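Local coordinates for hemolysin-related protein (Vibrio cholerae serotype O1, PDB 6MLT) that is a secreted biofilm matrix protein that binds calcium and probably contributes to biofilm adhesion by recognising carbohydrates through its beta-prism domain, at residues L318-G330 and N362-F375. Residues are numbered along the deposited sequence; the frame is centred on the assembly and turned at random.
Sequences LAIRSGAVVDAIG and NKYTWKYGVLEMSF
Val-326 and Val-370 meet where two sheets of the domain approach each other, strands 326-330 and 370-375 crossing at 74° and linked by one weak backbone bond, Val-326 N to Val-370 O (3.3 Å). Beside it the CA-H of Val-325 points almost straight at Leu-371 O (3.4 Å between CA and O). Val-326 CG2 packs on Val-370 CG1 (3.9 Å). Val-325 sets CG1 beside its own backbone N (chi1 -61°), which brings that methyl both to Leu-371 CD2 (3.8 Å) and to the amide nitrogen ND2 of Asn-362 (3.5 Å), whose side chain crosses at about a right angle. The Asn-362 amide is held from its other end: OD1 accepts from the backbone N of Thr-365, an Asx motif. At the solvent side Ala-324 CB meets Tyr-364 CE2 obliquely (3.6 Å). Further in, the side chains that meet are apolar. Met-373 bends at its last torsion (chi3 -63°) and presents CE to Ile-329 CD1, tip to tip (3.9 Å), while CE also approaches Ile-320 CD1. The same Ile-320 methyl reaches the Phe-375 ring at CE1 (3.9 Å). Side chains of three antiparallel sheets thus meet inside the domain, as in a beta-prism lectin: Val-385 of strand 382-386 touches Ile-320 and Met-373, Ile-347 of strand 343-348 packs on Ile-320 and Phe-375, and Met-410 of strand 405-413, from the third sheet, meets Ile-329 and Met-373.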
# COMPACT_ATOMS: atom_id res chain seq x y z
N LEU A 318 1.86 -15.81 -23.10
CA LEU A 318 1.67 -15.45 -24.49
C LEU A 318 0.51 -16.27 -25.05
O LEU A 318 0.30 -17.42 -24.65
CB LEU A 318 2.93 -15.70 -25.33
CG LEU A 318 4.10 -14.74 -25.14
CD1 LEU A 318 5.33 -15.27 -25.86
CD2 LEU A 318 3.76 -13.35 -25.63
N ALA A 319 -0.24 -15.66 -25.96
CA ALA A 319 -1.31 -16.34 -26.67
C ALA A 319 -0.82 -16.71 -28.07
O ALA A 319 -0.12 -15.93 -28.72
CB ALA A 319 -2.54 -15.45 -26.77
N ILE A 320 -1.20 -17.90 -28.53
CA ILE A 320 -0.78 -18.40 -29.84
C ILE A 320 -1.97 -19.08 -30.50
O ILE A 320 -2.62 -19.93 -29.90
CB ILE A 320 0.38 -19.40 -29.73
CG1 ILE A 320 1.58 -18.74 -29.02
CG2 ILE A 320 0.77 -19.91 -31.12
CD1 ILE A 320 2.76 -19.69 -28.80
N ARG A 321 -2.24 -18.71 -31.75
CA ARG A 321 -3.20 -19.43 -32.57
C ARG A 321 -2.43 -20.24 -33.60
O ARG A 321 -1.53 -19.72 -34.27
CB ARG A 321 -4.21 -18.50 -33.24
CG ARG A 321 -5.48 -18.28 -32.40
CD ARG A 321 -6.60 -17.59 -33.18
NE ARG A 321 -6.43 -16.14 -33.27
CZ ARG A 321 -5.90 -15.49 -34.30
NH1 ARG A 321 -5.46 -16.14 -35.36
NH2 ARG A 321 -5.80 -14.16 -34.26
N SER A 322 -2.76 -21.53 -33.70
CA SER A 322 -2.01 -22.42 -34.57
C SER A 322 -2.90 -23.59 -34.96
O SER A 322 -3.81 -23.97 -34.22
CB SER A 322 -0.75 -22.92 -33.87
OG SER A 322 -1.07 -23.72 -32.75
N GLY A 323 -2.62 -24.13 -36.14
CA GLY A 323 -3.24 -25.36 -36.59
C GLY A 323 -2.17 -26.26 -37.17
O GLY A 323 -1.35 -26.82 -36.43
N ALA A 324 -2.15 -26.38 -38.50
CA ALA A 324 -1.03 -27.05 -39.16
C ALA A 324 0.26 -26.26 -38.98
O ALA A 324 1.35 -26.84 -38.93
CB ALA A 324 -1.33 -27.23 -40.65
N VAL A 325 0.16 -24.93 -38.89
CA VAL A 325 1.31 -24.05 -38.76
C VAL A 325 1.01 -23.02 -37.69
O VAL A 325 -0.06 -23.03 -37.07
CB VAL A 325 1.68 -23.38 -40.11
CG1 VAL A 325 2.03 -24.46 -41.14
CG2 VAL A 325 0.55 -22.48 -40.61
N VAL A 326 1.98 -22.14 -37.43
CA VAL A 326 1.84 -21.10 -36.42
C VAL A 326 1.24 -19.88 -37.09
O VAL A 326 1.87 -19.26 -37.95
CB VAL A 326 3.18 -20.78 -35.75
CG1 VAL A 326 3.02 -19.66 -34.74
CG2 VAL A 326 3.75 -22.01 -35.08
N ASP A 327 0.01 -19.52 -36.70
CA ASP A 327 -0.77 -18.52 -37.42
C ASP A 327 -0.68 -17.13 -36.81
O ASP A 327 -0.61 -16.15 -37.56
CB ASP A 327 -2.23 -18.96 -37.48
CG ASP A 327 -2.39 -20.25 -38.24
OD1 ASP A 327 -1.93 -20.31 -39.41
OD2 ASP A 327 -2.91 -21.22 -37.66
N ALA A 328 -0.67 -17.01 -35.49
CA ALA A 328 -0.62 -15.69 -34.88
C ALA A 328 -0.11 -15.80 -33.46
O ALA A 328 -0.27 -16.83 -32.80
CB ALA A 328 -2.00 -15.02 -34.89
N ILE A 329 0.52 -14.72 -33.00
CA ILE A 329 1.09 -14.64 -31.66
C ILE A 329 0.74 -13.29 -31.08
O ILE A 329 0.84 -12.27 -31.77
CB ILE A 329 2.62 -14.84 -31.68
CG1 ILE A 329 2.97 -16.22 -32.24
CG2 ILE A 329 3.20 -14.67 -30.28
CD1 ILE A 329 4.46 -16.39 -32.53
N GLY A 330 0.34 -13.27 -29.81
CA GLY A 330 0.03 -12.00 -29.16
C GLY A 330 0.14 -12.14 -27.66
O GLY A 330 0.30 -13.23 -27.12
N ASN A 362 5.75 -24.39 -46.40
CA ASN A 362 4.47 -24.99 -46.07
C ASN A 362 4.00 -25.87 -47.23
O ASN A 362 3.85 -25.39 -48.35
CB ASN A 362 3.47 -23.86 -45.77
CG ASN A 362 2.07 -24.34 -45.51
OD1 ASN A 362 1.56 -25.22 -46.19
ND2 ASN A 362 1.42 -23.72 -44.52
N LYS A 363 3.74 -27.15 -46.96
CA LYS A 363 3.38 -28.06 -48.05
C LYS A 363 1.95 -27.84 -48.55
O LYS A 363 1.61 -28.35 -49.62
CB LYS A 363 3.54 -29.51 -47.61
CG LYS A 363 2.48 -30.02 -46.62
CD LYS A 363 2.76 -31.47 -46.26
CE LYS A 363 1.71 -32.03 -45.30
NZ LYS A 363 2.04 -33.44 -44.91
N TYR A 364 1.12 -27.11 -47.80
CA TYR A 364 -0.25 -26.87 -48.21
C TYR A 364 -0.38 -25.65 -49.11
O TYR A 364 -1.16 -25.65 -50.07
CB TYR A 364 -1.14 -26.68 -46.98
CG TYR A 364 -0.98 -27.75 -45.94
CD1 TYR A 364 -1.50 -29.03 -46.14
CD2 TYR A 364 -0.32 -27.49 -44.75
CE1 TYR A 364 -1.34 -30.01 -45.18
CE2 TYR A 364 -0.18 -28.46 -43.79
CZ TYR A 364 -0.69 -29.72 -44.01
OH TYR A 364 -0.53 -30.69 -43.04
N THR A 365 0.40 -24.60 -48.82
CA THR A 365 0.32 -23.34 -49.53
C THR A 365 1.59 -23.00 -50.29
O THR A 365 1.58 -22.04 -51.07
CB THR A 365 0.03 -22.20 -48.54
OG1 THR A 365 1.16 -22.00 -47.70
CG2 THR A 365 -1.18 -22.52 -47.67
N TRP A 366 2.69 -23.73 -50.07
CA TRP A 366 3.99 -23.45 -50.69
C TRP A 366 4.56 -22.09 -50.28
O TRP A 366 5.48 -21.59 -50.92
CB TRP A 366 3.90 -23.55 -52.23
CG TRP A 366 3.75 -24.96 -52.72
CD1 TRP A 366 3.73 -26.10 -51.96
CD2 TRP A 366 3.60 -25.39 -54.08
NE1 TRP A 366 3.58 -27.20 -52.76
CE2 TRP A 366 3.50 -26.79 -54.07
CE3 TRP A 366 3.55 -24.72 -55.31
CZ2 TRP A 366 3.34 -27.54 -55.23
CZ3 TRP A 366 3.40 -25.46 -56.46
CH2 TRP A 366 3.29 -26.86 -56.42
N LYS A 367 4.05 -21.50 -49.20
CA LYS A 367 4.64 -20.29 -48.63
C LYS A 367 5.65 -20.66 -47.55
O LYS A 367 5.62 -21.75 -46.98
CB LYS A 367 3.55 -19.39 -48.04
CG LYS A 367 2.45 -19.01 -49.02
CD LYS A 367 3.02 -18.32 -50.26
CE LYS A 367 1.92 -17.89 -51.21
NZ LYS A 367 2.48 -17.33 -52.47
N TYR A 368 6.57 -19.74 -47.28
CA TYR A 368 7.65 -19.95 -46.32
C TYR A 368 7.31 -19.28 -44.99
O TYR A 368 7.01 -18.08 -44.96
CB TYR A 368 8.96 -19.40 -46.86
CG TYR A 368 9.50 -20.16 -48.05
CD1 TYR A 368 9.12 -19.83 -49.35
CD2 TYR A 368 10.40 -21.20 -47.88
CE1 TYR A 368 9.62 -20.52 -50.44
CE2 TYR A 368 10.91 -21.90 -48.97
CZ TYR A 368 10.51 -21.55 -50.24
OH TYR A 368 11.01 -22.25 -51.32
N GLY A 369 7.40 -20.03 -43.90
CA GLY A 369 7.10 -19.44 -42.61
C GLY A 369 7.44 -20.38 -41.47
O GLY A 369 8.13 -21.38 -41.64
N VAL A 370 6.94 -20.02 -40.29
CA VAL A 370 7.13 -20.84 -39.10
C VAL A 370 6.06 -21.92 -39.07
O VAL A 370 4.86 -21.63 -39.02
CB VAL A 370 7.09 -19.98 -37.83
CG1 VAL A 370 7.19 -20.84 -36.58
CG2 VAL A 370 8.23 -18.96 -37.86
N LEU A 371 6.50 -23.18 -39.09
CA LEU A 371 5.62 -24.34 -39.15
C LEU A 371 5.30 -24.88 -37.76
O LEU A 371 4.18 -25.31 -37.51
CB LEU A 371 6.25 -25.44 -40.00
CG LEU A 371 6.77 -24.98 -41.36
CD1 LEU A 371 7.50 -26.11 -42.07
CD2 LEU A 371 5.63 -24.45 -42.24
N GLU A 372 6.28 -24.84 -36.86
CA GLU A 372 6.08 -25.40 -35.53
C GLU A 372 7.03 -24.73 -34.55
O GLU A 372 8.15 -24.36 -34.90
CB GLU A 372 6.29 -26.92 -35.51
CG GLU A 372 5.92 -27.57 -34.17
CD GLU A 372 6.52 -28.94 -33.99
OE1 GLU A 372 6.01 -29.91 -34.59
OE2 GLU A 372 7.52 -29.05 -33.25
N MET A 373 6.56 -24.59 -33.31
CA MET A 373 7.41 -24.25 -32.18
C MET A 373 7.12 -25.24 -31.07
O MET A 373 5.96 -25.56 -30.80
CB MET A 373 7.17 -22.81 -31.70
CG MET A 373 7.52 -21.76 -32.75
SD MET A 373 7.47 -20.10 -32.06
CE MET A 373 5.75 -19.95 -31.61
N SER A 374 8.18 -25.76 -30.45
CA SER A 374 8.06 -26.69 -29.34
C SER A 374 8.78 -26.09 -28.14
O SER A 374 10.00 -25.91 -28.16
CB SER A 374 8.64 -28.05 -29.70
OG SER A 374 8.45 -28.97 -28.65
N PHE A 375 8.01 -25.76 -27.10
CA PHE A 375 8.54 -25.17 -25.87
C PHE A 375 8.88 -26.28 -24.88
O PHE A 375 8.01 -27.09 -24.54
CB PHE A 375 7.53 -24.21 -25.25
CG PHE A 375 7.14 -23.06 -26.12
CD1 PHE A 375 6.07 -23.17 -27.00
CD2 PHE A 375 7.81 -21.86 -26.05
CE1 PHE A 375 5.70 -22.09 -27.81
CE2 PHE A 375 7.44 -20.78 -26.85
CZ PHE A 375 6.39 -20.90 -27.73